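Local coordinates for nitroreductase family protein (Lactobacillus plantarum, PDB 4QLX), which probably reduces the enone 10-oxo-(11E)-octadecenoate to 10-oxooctadecanoate using NADH, with FMN as cofactor, in a pathway that saturates polyunsaturated fatty acids, at residues H162-N167 and I196-Q201. Numbering follows the deposited sequence.
Sequences HGYDAN and IGKAAQ. With FMN (flavin mononucleotide), chain C.
Asp165 OD2 takes a hydrogen bond from a water at 2.7 Å, and Ala199 N donates to the same water. The water thus links the two segments beside the Asp165-Gly197 pair. Asp165 OD1 is held separately, in a salt bridge with Arg160. The pairing is antiparallel and joins strand 165-169, at the edge of the chain's four-stranded nitroreductase sheet, to strand 188-197. Asp165 and Gly197 form a hydrogen-bonded pair. Asp165 N donates to Gly197 O at 2.8 Å, and Gly197 N returns a bond to Asp165 O at 3.1 Å. The second is the straighter, with N-H...O 169° against 152°. Ala166 and Ile196 follow as a non-hydrogen-bonded pair, where Ile196 CA makes a CA-H...O contact with Asp165 O. Their side chains share one sheet face, where Ala166 CB lies 4.3 Å from Ile196 CG1. Helix 137-161 packs on Ala166 and ends in a Schellman motif at Gly163, which turns the chain into the strand.

Beyond Ala166, Asn167 reaches the FMN. With CG anti to the backbone N (chi1 168°), the amide is carried away from strand 188-197 and toward the flavin, where Asn167 ND2 lies 3.4 Å from FMN C1'. Gln83 bonds OD1, and Ser24 bonds ND2 weakly. With alanine in place of Asn167, Gln83 NE2 would probably lose this acceptor and a gap would open beside the flavin.

At the other end, Tyr164 and Lys198 cross at about a right angle. Glu38 bonds the Tyr164 hydroxyl. The lysine chain bends at chi2 and chi3, and its CD lies 3.7 Å from Gly163 O. Lys198 CG meets the edge of the Tyr164 ring, 3.9 Å from CD1.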
loop_
_atom_site.group_PDB
_atom_site.type_symbol
_atom_site.label_atom_id
_atom_site.label_comp_id
_atom_site.label_asym_id
_atom_site.label_seq_id
_atom_site.Cartn_x
_atom_site.Cartn_y
_atom_site.Cartn_z
ATOM N N HIS A 162 14.908 2.108 6.221
ATOM C CA HIS A 162 15.756 3.001 7.017
ATOM C C HIS A 162 16.323 2.321 8.275
ATOM O O HIS A 162 17.005 2.958 9.088
ATOM C CB HIS A 162 14.979 4.258 7.403
ATOM C CG HIS A 162 14.861 5.246 6.285
ATOM N ND1 HIS A 162 15.449 6.492 6.328
ATOM C CD2 HIS A 162 14.241 5.162 5.082
ATOM C CE1 HIS A 162 15.192 7.135 5.202
ATOM N NE2 HIS A 162 14.457 6.353 4.432
ATOM N N GLY A 163 16.049 1.029 8.441
ATOM C CA GLY A 163 16.571 0.316 9.592
ATOM C C GLY A 163 15.661 0.341 10.808
ATOM O O GLY A 163 16.044 -0.119 11.878
ATOM N N TYR A 164 14.448 0.866 10.637
ATOM C CA TYR A 164 13.472 0.923 11.711
ATOM C C TYR A 164 12.432 -0.185 11.582
ATOM O O TYR A 164 12.622 -1.152 10.842
ATOM C CB TYR A 164 12.786 2.295 11.728
ATOM C CG TYR A 164 13.786 3.412 11.935
ATOM C CD1 TYR A 164 14.613 3.422 13.055
ATOM C CD2 TYR A 164 13.913 4.447 11.018
ATOM C CE1 TYR A 164 15.547 4.419 13.252
ATOM C CE2 TYR A 164 14.847 5.459 11.208
ATOM C CZ TYR A 164 15.654 5.439 12.338
ATOM O OH TYR A 164 16.582 6.433 12.550
ATOM N N ASP A 165 11.341 -0.031 12.316
ATOM C CA ASP A 165 10.187 -0.905 12.188
ATOM C C ASP A 165 8.962 -0.094 12.510
ATOM O O ASP A 165 9.080 1.076 12.871
ATOM C CB ASP A 165 10.303 -2.125 13.101
ATOM C CG ASP A 165 11.114 -3.229 12.466
ATOM O OD1 ASP A 165 10.616 -3.846 11.486
ATOM O OD2 ASP A 165 12.254 -3.465 12.916
ATOM N N ALA A 166 7.787 -0.707 12.393
ATOM C CA ALA A 166 6.561 0.068 12.375
ATOM C C ALA A 166 5.296 -0.756 12.560
ATOM O O ALA A 166 5.262 -1.958 12.302
ATOM C CB ALA A 166 6.474 0.861 11.029
ATOM N N ASN A 167 4.246 -0.077 13.001
ATOM C CA ASN A 167 2.930 -0.675 13.104
ATOM C C ASN A 167 1.912 0.273 12.510
ATOM O O ASN A 167 1.907 1.464 12.836
ATOM C CB ASN A 167 2.578 -0.988 14.567
ATOM C CG ASN A 167 1.108 -1.351 14.753
ATOM O OD1 ASN A 167 0.376 -0.685 15.485
ATOM N ND2 ASN A 167 0.670 -2.409 14.080
ATOM N N ILE A 196 6.308 4.482 14.320
ATOM C CA ILE A 196 7.647 4.147 13.828
ATOM C C ILE A 196 8.701 4.234 14.943
ATOM O O ILE A 196 8.653 5.138 15.782
ATOM C CB ILE A 196 8.076 5.100 12.674
ATOM C CG1 ILE A 196 7.029 5.126 11.548
ATOM C CG2 ILE A 196 9.454 4.745 12.134
ATOM C CD1 ILE A 196 7.434 6.034 10.347
ATOM N N GLY A 197 9.651 3.300 14.948
ATOM C CA GLY A 197 10.806 3.389 15.829
ATOM C C GLY A 197 11.723 2.194 15.668
ATOM O O GLY A 197 11.542 1.403 14.744
ATOM N N LYS A 198 12.716 2.069 16.549
ATOM C CA LYS A 198 13.562 0.875 16.615
ATOM C C LYS A 198 12.882 -0.186 17.443
ATOM O O LYS A 198 12.378 0.106 18.522
ATOM C CB LYS A 198 14.934 1.169 17.242
ATOM C CG LYS A 198 16.002 1.694 16.306
ATOM C CD LYS A 198 16.576 0.583 15.439
ATOM C CE LYS A 198 17.207 -0.514 16.281
ATOM N NZ LYS A 198 17.844 -1.553 15.412
ATOM N N ALA A 199 12.891 -1.418 16.953
ATOM C CA ALA A 199 12.261 -2.520 17.665
ATOM C C ALA A 199 12.903 -2.700 19.030
ATOM O O ALA A 199 14.125 -2.575 19.172
ATOM C CB ALA A 199 12.358 -3.808 16.854
ATOM N N ALA A 200 12.068 -2.962 20.030
ATOM C CA ALA A 200 12.535 -3.279 21.376
ATOM C C ALA A 200 13.463 -4.492 21.350
ATOM O O ALA A 200 13.074 -5.572 20.902
ATOM C CB ALA A 200 11.350 -3.532 22.297
ATOM N N GLN A 201 14.686 -4.315 21.838
ATOM C CA GLN A 201 15.718 -5.341 21.715
ATOM C C GLN A 201 15.884 -6.198 22.973
ATOM O O GLN A 201 15.372 -5.855 24.037
ATOM C CB GLN A 201 17.051 -4.681 21.362
ATOM C CG GLN A 201 17.372 -3.476 22.229
ATOM C CD GLN A 201 18.516 -2.651 21.677
ATOM O OE1 GLN A 201 18.838 -2.737 20.489
ATOM N NE2 GLN A 201 19.135 -1.843 22.533
HETATM N N1 FMN C . -2.447 -3.382 15.183
HETATM C C2 FMN C . -2.753 -2.964 16.461
HETATM O O2 FMN C . -2.124 -3.393 17.421
HETATM N N3 FMN C . -3.760 -2.065 16.692
HETATM C C4 FMN C . -4.473 -1.569 15.626
HETATM O O4 FMN C . -5.383 -0.773 15.819
HETATM C C4A FMN C . -4.185 -1.992 14.339
HETATM N N5 FMN C . -4.911 -1.491 13.289
HETATM C C5A FMN C . -4.628 -1.871 11.999
HETATM C C6 FMN C . -5.392 -1.317 10.989
HETATM C C7 FMN C . -5.141 -1.665 9.673
HETATM C C7M FMN C . -5.951 -1.069 8.566
HETATM C C8 FMN C . -4.131 -2.567 9.387
HETATM C C8M FMN C . -3.896 -2.899 7.951
HETATM C C9 FMN C . -3.356 -3.125 10.410
HETATM C C9A FMN C . -3.607 -2.775 11.739
HETATM N N10 FMN C . -2.879 -3.302 12.815
HETATM C C10 FMN C . -3.170 -2.898 14.107
HETATM C "C1'" FMN C . -1.761 -4.295 12.619
HETATM C "C2'" FMN C . -2.356 -5.673 12.248
HETATM O "O2'" FMN C . -2.915 -6.303 13.381
HETATM C "C3'" FMN C . -1.324 -6.597 11.605
HETATM O "O3'" FMN C . -0.972 -6.051 10.345
HETATM C "C4'" FMN C . -1.821 -8.029 11.361
HETATM O "O4'" FMN C . -2.128 -8.712 12.558
HETATM C "C5'" FMN C . -0.773 -8.826 10.587
HETATM O "O5'" FMN C . 0.452 -8.867 11.286
HETATM P P FMN C . 1.791 -8.274 10.607
HETATM O O1P FMN C . 2.899 -8.431 11.627
HETATM O O2P FMN C . 1.587 -6.809 10.261
HETATM O O3P FMN C . 2.140 -9.038 9.350
HETATM O O HOH W 1 13.760 -1.744 14.382
#